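Long-range contacts in DNA double-strand break repair nuclease NurA (Sulfolobus solfataricus, PDB 2YGK), which processes DNA ends as a manganese-dependent nuclease, probably acting with the HerA helicase to resect the 5' strand during double-strand break repair: residues Asp194-Ser204 / Arg268-Gly276; Leu154-Ile165 / Leu177-Leu185. All blocks are in the same frame, centred on the assembly; numbering follows the deposited sequence. Where two conformers were deposited one is given.

Contact 1 (Asp194-Ser204 / Arg268-Gly276); sequences DGNVLWISKVS and RVIRVDIVG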
loop_
_atom_site.group_PDB
_atom_site.type_symbol
_atom_site.label_atom_id
_atom_site.label_comp_id
_atom_site.label_asym_id
_atom_site.label_seq_id
_atom_site.Cartn_x
_atom_site.Cartn_y
_atom_site.Cartn_z
ATOM N N ASP A 194 5.967 4.518 -32.292
ATOM C CA ASP A 194 7.313 5.162 -32.320
ATOM C C ASP A 194 7.376 6.326 -31.312
ATOM O O ASP A 194 6.971 6.148 -30.168
ATOM C CB ASP A 194 7.706 5.631 -33.744
ATOM C CG ASP A 194 8.187 4.466 -34.686
ATOM O OD1 ASP A 194 7.773 3.292 -34.475
ATOM O OD2 ASP A 194 8.997 4.756 -35.645
ATOM N N GLY A 195 7.811 7.517 -31.727
ATOM C CA GLY A 195 7.858 8.632 -30.787
ATOM C C GLY A 195 6.552 9.362 -30.511
ATOM O O GLY A 195 6.564 10.368 -29.868
ATOM N N ASN A 196 5.426 8.878 -31.004
ATOM C CA ASN A 196 4.150 9.577 -30.834
ATOM C C ASN A 196 3.521 9.331 -29.443
ATOM O O ASN A 196 2.460 9.860 -29.128
ATOM C CB ASN A 196 3.162 9.157 -31.941
ATOM C CG ASN A 196 3.664 9.492 -33.383
ATOM O OD1 ASN A 196 4.456 10.411 -33.609
ATOM N ND2 ASN A 196 3.161 8.731 -34.355
ATOM N N VAL A 197 4.157 8.510 -28.615
ATOM C CA VAL A 197 3.626 8.231 -27.288
ATOM C C VAL A 197 4.394 9.043 -26.237
ATOM O O VAL A 197 5.634 9.001 -26.172
ATOM C CB VAL A 197 3.709 6.740 -26.910
ATOM C CG1 VAL A 197 2.876 6.507 -25.701
ATOM C CG2 VAL A 197 3.251 5.884 -28.041
ATOM N N LEU A 198 3.647 9.775 -25.421
ATOM C CA LEU A 198 4.218 10.595 -24.388
ATOM C C LEU A 198 3.769 9.992 -23.109
ATOM O O LEU A 198 2.578 9.905 -22.847
ATOM C CB LEU A 198 3.706 12.024 -24.485
ATOM C CG LEU A 198 4.042 12.746 -25.791
ATOM C CD1 LEU A 198 3.600 14.167 -25.699
ATOM C CD2 LEU A 198 5.539 12.652 -26.115
ATOM N N TRP A 199 4.738 9.589 -22.306
ATOM C CA TRP A 199 4.470 8.970 -21.071
ATOM C C TRP A 199 4.695 10.007 -19.974
ATOM O O TRP A 199 5.830 10.295 -19.597
ATOM C CB TRP A 199 5.426 7.794 -20.909
ATOM C CG TRP A 199 5.382 6.805 -22.044
ATOM C CD1 TRP A 199 6.047 6.878 -23.249
ATOM C CD2 TRP A 199 4.683 5.569 -22.058
ATOM N NE1 TRP A 199 5.781 5.770 -24.012
ATOM C CE2 TRP A 199 4.949 4.947 -23.303
ATOM C CE3 TRP A 199 3.865 4.914 -21.129
ATOM C CZ2 TRP A 199 4.421 3.705 -23.644
ATOM C CZ3 TRP A 199 3.348 3.696 -21.460
ATOM C CH2 TRP A 199 3.629 3.097 -22.724
ATOM N N ILE A 200 3.617 10.516 -19.410
ATOM C CA ILE A 200 3.705 11.659 -18.530
ATOM C C ILE A 200 3.412 11.311 -17.082
ATOM O O ILE A 200 2.412 10.631 -16.811
ATOM C CB ILE A 200 2.711 12.698 -18.989
ATOM C CG1 ILE A 200 3.158 13.198 -20.369
ATOM C CG2 ILE A 200 2.604 13.805 -18.002
ATOM C CD1 ILE A 200 2.236 14.165 -20.973
ATOM N N SER A 201 4.258 11.790 -16.167
ATOM C CA SER A 201 4.021 11.613 -14.761
ATOM C C SER A 201 4.227 12.885 -13.932
ATOM O O SER A 201 5.127 13.649 -14.186
ATOM C CB SER A 201 4.850 10.418 -14.160
ATOM O OG SER A 201 6.230 10.389 -14.527
ATOM N N LYS A 202 3.368 13.041 -12.917
ATOM C CA LYS A 202 3.424 14.094 -11.925
ATOM C C LYS A 202 4.483 13.809 -10.862
ATOM O O LYS A 202 4.994 14.725 -10.238
ATOM C CB LYS A 202 2.055 14.238 -11.260
ATOM C CG LYS A 202 0.901 14.645 -12.196
ATOM C CD LYS A 202 -0.527 14.557 -11.529
ATOM C CE LYS A 202 -1.425 15.784 -11.977
ATOM N NZ LYS A 202 -2.856 15.724 -11.436
ATOM N N VAL A 203 4.829 12.543 -10.690
ATOM C CA VAL A 203 5.750 12.076 -9.643
ATOM C C VAL A 203 6.922 11.324 -10.267
ATOM O O VAL A 203 6.784 10.731 -11.325
ATOM C CB VAL A 203 4.984 11.129 -8.689
ATOM C CG1 VAL A 203 5.917 10.417 -7.723
ATOM C CG2 VAL A 203 3.935 11.927 -7.923
ATOM N N SER A 204 8.082 11.353 -9.628
ATOM C CA SER A 204 9.213 10.571 -10.102
ATOM C C SER A 204 10.345 10.505 -9.088
ATOM O O SER A 204 10.519 11.417 -8.297
ATOM C CB SER A 204 9.742 11.143 -11.402
ATOM O OG SER A 204 10.892 10.430 -11.818
ATOM N N ARG A 268 3.233 23.158 -11.897
ATOM C CA ARG A 268 3.940 21.941 -11.553
ATOM C C ARG A 268 4.892 21.603 -12.661
ATOM O O ARG A 268 4.706 22.055 -13.774
ATOM C CB ARG A 268 2.932 20.808 -11.398
ATOM C CG ARG A 268 2.163 20.536 -12.706
ATOM C CD ARG A 268 1.423 19.250 -12.652
ATOM N NE ARG A 268 0.317 19.353 -11.717
ATOM C CZ ARG A 268 0.155 18.616 -10.617
ATOM N NH1 ARG A 268 1.046 17.692 -10.263
ATOM N NH2 ARG A 268 -0.923 18.818 -9.857
ATOM N N VAL A 269 5.916 20.825 -12.353
ATOM C CA VAL A 269 6.780 20.255 -13.347
ATOM C C VAL A 269 6.314 18.815 -13.535
ATOM O O VAL A 269 6.015 18.102 -12.544
ATOM C CB VAL A 269 8.241 20.254 -12.873
ATOM C CG1 VAL A 269 9.133 19.534 -13.869
ATOM C CG2 VAL A 269 8.757 21.713 -12.605
ATOM N N ILE A 270 6.275 18.379 -14.797
ATOM C CA ILE A 270 5.979 16.985 -15.131
ATOM C C ILE A 270 7.176 16.329 -15.829
ATOM O O ILE A 270 8.000 17.023 -16.443
ATOM C CB ILE A 270 4.765 16.889 -16.042
ATOM C CG1 ILE A 270 5.021 17.564 -17.385
ATOM C CG2 ILE A 270 3.564 17.527 -15.390
ATOM C CD1 ILE A 270 3.820 17.538 -18.364
ATOM N N ARG A 271 7.269 14.997 -15.716
ATOM C CA ARG A 271 8.259 14.198 -16.432
ATOM C C ARG A 271 7.649 13.680 -17.725
ATOM O O ARG A 271 6.522 13.177 -17.732
ATOM C CB ARG A 271 8.655 12.996 -15.595
ATOM C CG ARG A 271 9.810 12.182 -16.187
ATOM C CD ARG A 271 10.017 10.861 -15.440
ATOM N NE ARG A 271 11.011 10.024 -16.125
ATOM C CZ ARG A 271 12.092 9.480 -15.564
ATOM N NH1 ARG A 271 12.381 9.638 -14.256
ATOM N NH2 ARG A 271 12.918 8.772 -16.325
ATOM N N VAL A 272 8.389 13.775 -18.825
ATOM C CA VAL A 272 7.930 13.186 -20.081
ATOM C C VAL A 272 8.964 12.190 -20.557
ATOM O O VAL A 272 10.131 12.542 -20.663
ATOM C CB VAL A 272 7.762 14.234 -21.171
ATOM C CG1 VAL A 272 7.305 13.566 -22.410
ATOM C CG2 VAL A 272 6.779 15.342 -20.765
ATOM N N ASP A 273 8.542 10.962 -20.847
ATOM C CA ASP A 273 9.384 9.981 -21.524
ATOM C C ASP A 273 8.850 9.783 -22.919
ATOM O O ASP A 273 7.668 9.597 -23.109
ATOM C CB ASP A 273 9.350 8.633 -20.834
ATOM C CG ASP A 273 9.803 8.691 -19.387
ATOM O OD1 ASP A 273 10.611 9.590 -19.130
ATOM O OD2 ASP A 273 9.315 7.851 -18.532
ATOM N N ILE A 274 9.732 9.789 -23.899
ATOM C CA ILE A 274 9.349 9.588 -25.279
ATOM C C ILE A 274 10.373 8.638 -25.894
ATOM O O ILE A 274 11.544 8.893 -25.817
ATOM C CB ILE A 274 9.235 10.974 -26.024
ATOM C CG1 ILE A 274 9.105 10.813 -27.528
ATOM C CG2 ILE A 274 10.407 11.842 -25.771
ATOM C CD1 ILE A 274 8.854 12.155 -28.205
ATOM N N VAL A 275 9.935 7.518 -26.453
ATOM C CA VAL A 275 10.860 6.563 -27.080
ATOM C C VAL A 275 11.370 7.067 -28.439
ATOM O O VAL A 275 10.601 7.252 -29.399
ATOM C CB VAL A 275 10.212 5.196 -27.340
ATOM C CG1 VAL A 275 11.110 4.367 -28.229
ATOM C CG2 VAL A 275 9.896 4.479 -26.028
ATOM N N GLY A 276 12.680 7.228 -28.514
ATOM C CA GLY A 276 13.331 7.772 -29.689
ATOM C C GLY A 276 14.337 8.820 -29.274
ATOM O O GLY A 276 14.492 9.105 -28.075
HETATM O O HOH W 1 7.222 9.894 -17.362
#
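R271 and S201 face each other as an antiparallel hydrogen-bonded pair, with R271 N to S201 O at 3.0 Å; W199 and D273 form the next such pair, and the non-hydrogen-bonded pair I200-V272 sits between them. On the face that carries R271 and D273 the polar groups interlock. R271 puts CG anti to its backbone nitrogen (chi1 -173°) and runs extended to NE, which carries its guanidinium along the sheet to two partners lying at its edge. NE gives an almost straight bond (177°) to D273 OD1 at 3.1 Å, a salt bridge in which the carboxylate oxygen offers its syn lone pair, while NH1 reaches across to S204 OG at 3.0 Å. A lysine in place of R271 has no flat two-armed group, and would probably leave S204 OG or D273 OD1 without its arginine partner. The opposite face, with I200 and V272, is lined by branched aliphatic chains that bury carbon against carbon: L198 CD2 lies beside I274 CD1 at 4.0 Å, and I200 CG2 meets I270 CD1 at 3.9 Å.

These are inner strands of the mixed sheet of an RNase H-like nuclease domain, 197-201 also pairing in parallel with 129-133, which ends in the manganese ligand D133. Just past the strand, with its side chain about 6 Å from that of D133, K202 lays CE over the centre of the R268 guanidinium, 3.5 Å from R268 CZ. K202 also makes a cation-pi contact with Y298.

A second shell fixes the acid: T258 OG1 bonds D273 OD1, and L136 N bonds D273 OD2. A water bonds W199 O at 2.7 Å and S201 OG, whose short hydroxyl fits this buried spot. The flat W199 indole turns its edge to D273 O, with CD1 3.2 Å away, and takes V197 CG1 against one face.

Contact 2 (Leu154-Ile165 / Leu177-Leu185); sequences LKLIRNVDLNGI and LLMLLNQFL
I157 pushes its side chain into a hole formed by L177, L180, L181 and F184, a knobs-into-holes fit between helices 154-159 and 177-185, whose axes approach to 9.5 Å and cross at -38°. The bend at chi2 (-60°) turns CD1 down onto the backbone of the second helix, 3.4 Å from L177 O and 3.6 Å from L181 N, with L180 CB also close, while the other branch, CG2, lies against F184 CB. Isoleucine suits this slot because its two branches from CB, one ending in CD1 and the other in CG2, fill different parts of it.

The first helix ends in a Schellman motif at V160, whose positive phi ends the helix and lets the chain start the next one; D161 then caps the short helix 162-165 by a weak bond from G164 N. This helix supplies I165 and L162. I165 CG2 rests 3.8 Å from L178 CG, and its CD1 meets L181 CD2. The side chains that meet are aliphatic or aromatic, and no hydrogen bond joins the segments. L162 crosses L181 at about a right angle, CD2 to CD2 at 3.5 Å. The F184 ring closes the far end, its edge turned to V160 CG2, 4.0 Å from CE2.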
loop_
_atom_site.group_PDB
_atom_site.type_symbol
_atom_site.label_atom_id
_atom_site.label_comp_id
_atom_site.label_asym_id
_atom_site.label_seq_id
_atom_site.Cartn_x
_atom_site.Cartn_y
_atom_site.Cartn_z
ATOM N N LEU A 154 2.410 -18.974 -22.509
ATOM C CA LEU A 154 3.016 -17.996 -23.421
ATOM C C LEU A 154 2.087 -17.615 -24.578
ATOM O O LEU A 154 2.182 -16.514 -25.110
ATOM C CB LEU A 154 4.344 -18.515 -23.983
ATOM C CG LEU A 154 5.499 -18.743 -22.996
ATOM C CD1 LEU A 154 6.617 -19.502 -23.693
ATOM C CD2 LEU A 154 6.032 -17.445 -22.405
ATOM N N LYS A 155 1.192 -18.516 -24.967
ATOM C CA LYS A 155 0.236 -18.226 -26.040
ATOM C C LYS A 155 -0.826 -17.203 -25.630
ATOM O O LYS A 155 -1.188 -16.331 -26.427
ATOM C CB LYS A 155 -0.448 -19.516 -26.532
ATOM C CG LYS A 155 0.405 -20.367 -27.449
ATOM C CD LYS A 155 -0.312 -21.654 -27.816
ATOM C CE LYS A 155 0.641 -22.682 -28.416
ATOM N NZ LYS A 155 -0.089 -23.827 -29.008
ATOM N N LEU A 156 -1.329 -17.337 -24.401
ATOM C CA LEU A 156 -2.266 -16.377 -23.801
ATOM C C LEU A 156 -1.731 -14.935 -23.847
ATOM O O LEU A 156 -2.483 -13.984 -24.071
ATOM C CB LEU A 156 -2.547 -16.776 -22.344
ATOM C CG LEU A 156 -3.376 -18.073 -22.106
ATOM C CD1 LEU A 156 -3.244 -18.498 -20.613
ATOM C CD2 LEU A 156 -4.866 -17.800 -22.375
ATOM N N ILE A 157 -0.431 -14.805 -23.609
ATOM C CA ILE A 157 0.284 -13.560 -23.807
ATOM C C ILE A 157 0.072 -13.099 -25.243
ATOM O O ILE A 157 -0.447 -12.004 -25.478
ATOM C CB ILE A 157 1.818 -13.731 -23.546
ATOM C CG1 ILE A 157 2.102 -14.110 -22.086
ATOM C CG2 ILE A 157 2.596 -12.481 -23.928
ATOM C CD1 ILE A 157 1.630 -13.107 -21.072
ATOM N N ARG A 158 0.452 -13.961 -26.189
ATOM C CA ARG A 158 0.440 -13.646 -27.629
ATOM C C ARG A 158 -0.938 -13.298 -28.191
ATOM O O ARG A 158 -1.051 -12.534 -29.179
ATOM C CB ARG A 158 1.046 -14.804 -28.451
ATOM C CG ARG A 158 2.580 -14.901 -28.392
ATOM C CD ARG A 158 3.120 -16.221 -28.981
ATOM N NE ARG A 158 4.290 -16.703 -28.240
ATOM C CZ ARG A 158 4.912 -17.864 -28.447
ATOM N NH1 ARG A 158 4.506 -18.699 -29.402
ATOM N NH2 ARG A 158 5.963 -18.184 -27.696
ATOM N N ASN A 159 -1.979 -13.856 -27.570
ATOM C CA ASN A 159 -3.336 -13.654 -28.052
ATOM C C ASN A 159 -4.101 -12.624 -27.250
ATOM O O ASN A 159 -5.241 -12.311 -27.577
ATOM C CB ASN A 159 -4.075 -14.982 -28.042
ATOM C CG ASN A 159 -3.293 -16.068 -28.733
ATOM O OD1 ASN A 159 -2.712 -15.841 -29.794
ATOM N ND2 ASN A 159 -3.256 -17.248 -28.134
ATOM N N VAL A 160 -3.464 -12.114 -26.196
ATOM C CA VAL A 160 -4.009 -11.029 -25.384
ATOM C C VAL A 160 -5.307 -11.463 -24.733
ATOM O O VAL A 160 -6.328 -10.797 -24.844
ATOM C CB VAL A 160 -4.223 -9.732 -26.221
ATOM C CG1 VAL A 160 -4.703 -8.595 -25.323
ATOM C CG2 VAL A 160 -2.933 -9.342 -26.967
ATOM N N ASP A 161 -5.242 -12.589 -24.039
ATOM C CA ASP A 161 -6.426 -13.210 -23.461
ATOM C C ASP A 161 -6.509 -12.907 -21.962
ATOM O O ASP A 161 -6.043 -13.694 -21.130
ATOM C CB ASP A 161 -6.373 -14.722 -23.729
ATOM C CG ASP A 161 -7.690 -15.443 -23.417
ATOM O OD1 ASP A 161 -8.671 -14.783 -22.983
ATOM O OD2 ASP A 161 -7.731 -16.686 -23.616
ATOM N N LEU A 162 -7.096 -11.759 -21.618
ATOM C CA LEU A 162 -7.243 -11.382 -20.204
ATOM C C LEU A 162 -8.079 -12.398 -19.455
ATOM O O LEU A 162 -7.671 -12.852 -18.396
ATOM C CB LEU A 162 -7.891 -10.013 -20.036
ATOM C CG LEU A 162 -6.989 -8.814 -20.223
ATOM C CD1 LEU A 162 -7.802 -7.572 -19.958
ATOM C CD2 LEU A 162 -5.780 -8.886 -19.310
ATOM N N ASN A 163 -9.244 -12.742 -20.010
ATOM C CA ASN A 163 -10.132 -13.746 -19.400
ATOM C C ASN A 163 -9.393 -15.047 -19.086
ATOM O O ASN A 163 -9.670 -15.691 -18.075
ATOM C CB ASN A 163 -11.358 -14.044 -20.290
ATOM C CG ASN A 163 -12.431 -12.953 -20.218
ATOM O OD1 ASN A 163 -12.145 -11.762 -20.400
ATOM N ND2 ASN A 163 -13.676 -13.362 -19.970
ATOM N N GLY A 164 -8.447 -15.408 -19.954
ATOM C CA GLY A 164 -7.603 -16.586 -19.758
ATOM C C GLY A 164 -6.597 -16.458 -18.622
ATOM O O GLY A 164 -6.475 -17.352 -17.785
ATOM N N ILE A 165 -5.862 -15.345 -18.610
ATOM C CA ILE A 165 -4.834 -15.102 -17.602
ATOM C C ILE A 165 -5.463 -15.027 -16.214
ATOM O O ILE A 165 -4.914 -15.552 -15.243
ATOM C CB ILE A 165 -4.031 -13.811 -17.911
ATOM C CG1 ILE A 165 -3.140 -14.019 -19.137
ATOM C CG2 ILE A 165 -3.174 -13.403 -16.725
ATOM C CD1 ILE A 165 -2.535 -12.743 -19.684
ATOM N N LEU A 177 2.358 -13.691 -15.209
ATOM C CA LEU A 177 1.732 -13.600 -16.522
ATOM C C LEU A 177 1.233 -12.205 -16.847
ATOM O O LEU A 177 1.360 -11.764 -17.975
ATOM C CB LEU A 177 0.561 -14.554 -16.651
ATOM C CG LEU A 177 0.876 -15.965 -17.085
ATOM C CD1 LEU A 177 -0.468 -16.690 -17.298
ATOM C CD2 LEU A 177 1.762 -16.021 -18.343
ATOM N N LEU A 178 0.639 -11.519 -15.876
ATOM C CA LEU A 178 0.154 -10.150 -16.114
ATOM C C LEU A 178 1.304 -9.182 -16.378
ATOM O O LEU A 178 1.192 -8.322 -17.217
ATOM C CB LEU A 178 -0.725 -9.661 -14.969
ATOM C CG LEU A 178 -2.150 -10.229 -14.960
ATOM C CD1 LEU A 178 -2.861 -10.110 -13.580
ATOM C CD2 LEU A 178 -2.964 -9.577 -16.043
HETATM N N MSE A 179 2.411 -9.345 -15.664
HETATM C CA MSE A 179 3.597 -8.542 -15.906
HETATM C C MSE A 179 4.060 -8.706 -17.350
HETATM O O MSE A 179 4.290 -7.719 -18.053
HETATM C CB MSE A 179 4.714 -8.947 -14.950
HETATM C CG MSE A 179 4.477 -8.480 -13.538
HETATM SE SE MSE A 179 5.875 -9.023 -12.329
HETATM C CE MSE A 179 7.307 -7.880 -13.026
ATOM N N LEU A 180 4.182 -9.956 -17.790
ATOM C CA LEU A 180 4.554 -10.247 -19.176
ATOM C C LEU A 180 3.614 -9.573 -20.176
ATOM O O LEU A 180 4.065 -8.883 -21.092
ATOM C CB LEU A 180 4.575 -11.754 -19.441
ATOM C CG LEU A 180 5.945 -12.434 -19.527
ATOM C CD1 LEU A 180 5.769 -13.880 -19.971
ATOM C CD2 LEU A 180 6.893 -11.717 -20.492
ATOM N N LEU A 181 2.311 -9.753 -19.973
ATOM C CA LEU A 181 1.305 -9.124 -20.837
ATOM C C LEU A 181 1.551 -7.622 -21.019
ATOM O O LEU A 181 1.548 -7.099 -22.138
ATOM C CB LEU A 181 -0.108 -9.345 -20.281
ATOM C CG LEU A 181 -1.225 -8.858 -21.208
ATOM C CD1 LEU A 181 -1.049 -9.437 -22.614
ATOM C CD2 LEU A 181 -2.601 -9.170 -20.653
ATOM N N ASN A 182 1.765 -6.924 -19.916
ATOM C CA ASN A 182 2.083 -5.509 -20.017
ATOM C C ASN A 182 3.343 -5.231 -20.862
ATOM O O ASN A 182 3.337 -4.339 -21.708
ATOM C CB ASN A 182 2.227 -4.916 -18.641
ATOM C CG ASN A 182 0.962 -5.004 -17.851
ATOM O OD1 ASN A 182 -0.104 -5.208 -18.405
ATOM N ND2 ASN A 182 1.068 -4.833 -16.548
ATOM N N GLN A 183 4.403 -6.006 -20.661
ATOM C CA GLN A 183 5.645 -5.813 -21.427
ATOM C C GLN A 183 5.410 -6.016 -22.925
ATOM O O GLN A 183 5.920 -5.260 -23.749
ATOM C CB GLN A 183 6.770 -6.733 -20.922
ATOM C CG GLN A 183 7.343 -6.318 -19.561
ATOM C CD GLN A 183 8.487 -7.200 -19.044
ATOM O OE1 GLN A 183 8.762 -8.293 -19.555
ATOM N NE2 GLN A 183 9.158 -6.713 -18.008
ATOM N N PHE A 184 4.603 -7.007 -23.260
ATOM C CA PHE A 184 4.254 -7.313 -24.634
ATOM C C PHE A 184 3.365 -6.227 -25.204
ATOM O O PHE A 184 3.557 -5.800 -26.346
ATOM C CB PHE A 184 3.570 -8.673 -24.696
ATOM C CG PHE A 184 2.994 -9.022 -26.045
ATOM C CD1 PHE A 184 3.817 -9.430 -27.094
ATOM C CD2 PHE A 184 1.620 -8.978 -26.257
ATOM C CE1 PHE A 184 3.275 -9.770 -28.331
ATOM C CE2 PHE A 184 1.070 -9.331 -27.496
ATOM C CZ PHE A 184 1.899 -9.726 -28.530
ATOM N N LEU A 185 2.425 -5.736 -24.401
ATOM C CA LEU A 185 1.582 -4.606 -24.799
ATOM C C LEU A 185 2.321 -3.276 -25.008
ATOM O O LEU A 185 2.038 -2.540 -25.962
ATOM C CB LEU A 185 0.464 -4.434 -23.777
ATOM C CG LEU A 185 -0.561 -5.545 -23.881
ATOM C CD1 LEU A 185 -1.529 -5.451 -22.723
ATOM C CD2 LEU A 185 -1.303 -5.506 -25.229
#

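How the contacts relate
After the N-terminal helices, strands 54-65 to 85-98 and helix 104-123 lead to strand 129-133, and then the helical excursion that contact 2 closes begins: eleven residues separate its segments, and helix 171-193 runs past helix 151-159 in roughly the same direction. That helix then leads directly into strand 197-201, the opening half of contact 1. Contact 1 closes a longer loop of 63 residues, through helix 216-223 and strands 228-236 and 255-262, back to strand 270-275. The two are in series, neither nested nor crossed, with centres 25 Å apart. Helix 171-193 links them: its middle holds the small helices, while I189 and I190 near its end pack against V197 and V275 of the sheet.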